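Local coordinates for glycosyl hydrolase family 2, TIM barrel domain protein (Faecalibacterium prausnitzii A2-165, PDB 6ED2) that probably hydrolyses beta-glucuronides, as a gut bacterial beta-glucuronidase of glycosyl hydrolase family 2, at residues A[462-465]-A[466-470]. Residues are numbered along the deposited sequence; the frame is centred on the assembly and turned at random.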
loop_
_atom_site.group_PDB
_atom_site.type_symbol
_atom_site.label_atom_id
_atom_site.label_comp_id
_atom_site.label_asym_id
_atom_site.label_seq_id
_atom_site.Cartn_x
_atom_site.Cartn_y
_atom_site.Cartn_z
ATOM N N ARG A 462 2.198 -27.216 -42.432
ATOM C CA ARG A 462 1.557 -28.476 -42.815
ATOM C C ARG A 462 0.366 -28.808 -41.922
ATOM O O ARG A 462 -0.651 -29.321 -42.404
ATOM C CB ARG A 462 2.548 -29.637 -42.740
ATOM C CG ARG A 462 3.669 -29.645 -43.739
ATOM C CD ARG A 462 4.648 -30.730 -43.306
ATOM N NE ARG A 462 5.799 -30.862 -44.190
ATOM C CZ ARG A 462 6.615 -31.912 -44.160
ATOM N NH1 ARG A 462 6.386 -32.896 -43.286
ATOM N NH2 ARG A 462 7.655 -31.986 -44.991
ATOM N N LEU A 463 0.493 -28.569 -40.609
ATOM C CA LEU A 463 -0.534 -29.015 -39.667
ATOM C C LEU A 463 -1.818 -28.207 -39.774
ATOM O O LEU A 463 -2.892 -28.715 -39.438
ATOM C CB LEU A 463 -0.029 -28.914 -38.237
ATOM C CG LEU A 463 1.029 -29.896 -37.781
ATOM C CD1 LEU A 463 1.618 -29.323 -36.507
ATOM C CD2 LEU A 463 0.403 -31.265 -37.562
ATOM N N ASP A 464 -1.737 -26.953 -40.212
ATOM C CA ASP A 464 -2.895 -26.086 -40.102
ATOM C C ASP A 464 -3.670 -26.075 -41.407
ATOM O O ASP A 464 -3.200 -25.479 -42.390
ATOM C CB ASP A 464 -2.482 -24.669 -39.714
ATOM C CG ASP A 464 -3.677 -23.761 -39.499
ATOM O OD1 ASP A 464 -4.821 -24.244 -39.630
ATOM O OD2 ASP A 464 -3.487 -22.558 -39.227
ATOM N N PRO A 465 -4.873 -26.652 -41.456
ATOM C CA PRO A 465 -5.673 -26.569 -42.687
ATOM C C PRO A 465 -5.978 -25.146 -43.091
ATOM O O PRO A 465 -6.244 -24.889 -44.268
ATOM C CB PRO A 465 -6.963 -27.327 -42.329
ATOM C CG PRO A 465 -6.675 -28.053 -41.076
ATOM C CD PRO A 465 -5.637 -27.252 -40.354
ATOM N N GLN A 466 -5.979 -24.210 -42.155
ATOM C CA GLN A 466 -6.323 -22.834 -42.488
ATOM C C GLN A 466 -5.108 -21.988 -42.826
ATOM O O GLN A 466 -5.279 -20.835 -43.234
ATOM C CB GLN A 466 -7.094 -22.179 -41.333
ATOM C CG GLN A 466 -8.427 -22.849 -41.045
ATOM C CD GLN A 466 -9.137 -22.249 -39.838
ATOM O OE1 GLN A 466 -8.982 -21.065 -39.524
ATOM N NE2 GLN A 466 -9.925 -23.064 -39.163
ATOM N N LYS A 467 -3.895 -22.524 -42.652
ATOM C CA LYS A 467 -2.675 -21.840 -43.077
ATOM C C LYS A 467 -2.582 -20.454 -42.434
ATOM O O LYS A 467 -2.323 -19.445 -43.095
ATOM C CB LYS A 467 -2.612 -21.762 -44.610
ATOM C CG LYS A 467 -2.648 -23.151 -45.295
ATOM C CD LYS A 467 -1.286 -23.855 -45.163
ATOM C CE LYS A 467 -1.257 -25.279 -45.768
ATOM N NZ LYS A 467 -1.521 -26.352 -44.747
ATOM N N ARG A 468 -2.823 -20.415 -41.124
ATOM C CA ARG A 468 -2.771 -19.169 -40.381
ATOM C C ARG A 468 -1.322 -18.723 -40.205
ATOM O O ARG A 468 -0.413 -19.559 -40.125
ATOM C CB ARG A 468 -3.430 -19.336 -39.011
ATOM C CG ARG A 468 -4.917 -19.068 -39.023
ATOM C CD ARG A 468 -5.594 -19.721 -37.834
ATOM N NE ARG A 468 -5.637 -21.173 -37.973
ATOM C CZ ARG A 468 -6.548 -21.951 -37.389
ATOM N NH1 ARG A 468 -7.478 -21.424 -36.580
ATOM N NH2 ARG A 468 -6.522 -23.260 -37.609
ATOM N N PRO A 469 -1.089 -17.417 -40.098
ATOM C CA PRO A 469 0.292 -16.899 -40.055
ATOM C C PRO A 469 1.079 -17.405 -38.852
ATOM O O PRO A 469 0.517 -17.676 -37.784
ATOM C CB PRO A 469 0.099 -15.379 -39.990
ATOM C CG PRO A 469 -1.329 -15.179 -39.548
ATOM C CD PRO A 469 -2.093 -16.343 -40.104
ATOM N N ARG A 470 2.398 -17.545 -39.045
ATOM C CA ARG A 470 3.307 -18.050 -38.018
ATOM C C ARG A 470 4.286 -16.964 -37.591
ATOM O O ARG A 470 4.734 -16.160 -38.417
ATOM C CB ARG A 470 4.097 -19.267 -38.505
ATOM C CG ARG A 470 3.251 -20.385 -39.111
ATOM C CD ARG A 470 4.061 -21.143 -40.170
ATOM N NE ARG A 470 4.405 -20.240 -41.268
ATOM C CZ ARG A 470 5.264 -20.521 -42.243
ATOM N NH1 ARG A 470 5.884 -21.690 -42.261
ATOM N NH2 ARG A 470 5.495 -19.630 -43.198
HETATM O O HOH W 1 -2.667 -28.946 -43.999
#
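Asp-464 swings CG away from its own nitrogen (chi1 -176°), which turns the carboxylate toward the residues that follow, and Arg-468 bends at chi3 (-71°) to bring its guanidinium round to meet it. The grip is side-on: Arg-468 NE gives a nearly straight bond to Asp-464 OD2 at 2.8 Å, coming in on the syn side, while NH2 of the same arginine completes the salt bridge to Asp-464 OD1, also at 2.8 Å. The carboxylate lies at the guanidinium's edge, but the two planes are 38° apart, so this bidentate pair is twisted rather than flat. Two backbone N-H groups add to this. Arg-468 N reaches Asp-464 OD2 at 2.9 Å, and Gln-466 N reaches Asp-464 OD1 at 2.8 Å from the face of the carboxylate opposite NH2. With Trp-436 NE1 also bonded to OD2, the buried acid is gripped by five donors, which fixes its rotation and probably favours the charged form.

Here helix 449-463 of the TIM barrel ends and the chain turns back toward strand 470-474, an alpha-to-beta connection of the barrel. Asp-464 opens a type I beta turn, closed by Lys-467 N on Asp-464 O at 3.0 Å. Lys-467 also curls its side chain back, and NZ meets Asp-464 O from the opposite face of the carbonyl plane, again at 3.0 Å. NZ also bonds to Arg-461 O, and a water linked weakly to it donates to Arg-462 O, so the ammonium sits among carbonyls at the helix's C-terminal end. Gln-466 OE1 stands 3.3 Å above the centre of the Arg-468 guanidinium; OE1 accepts from Arg-298 NH1, and NE2 donates to Thr-215 O of strand 210-219.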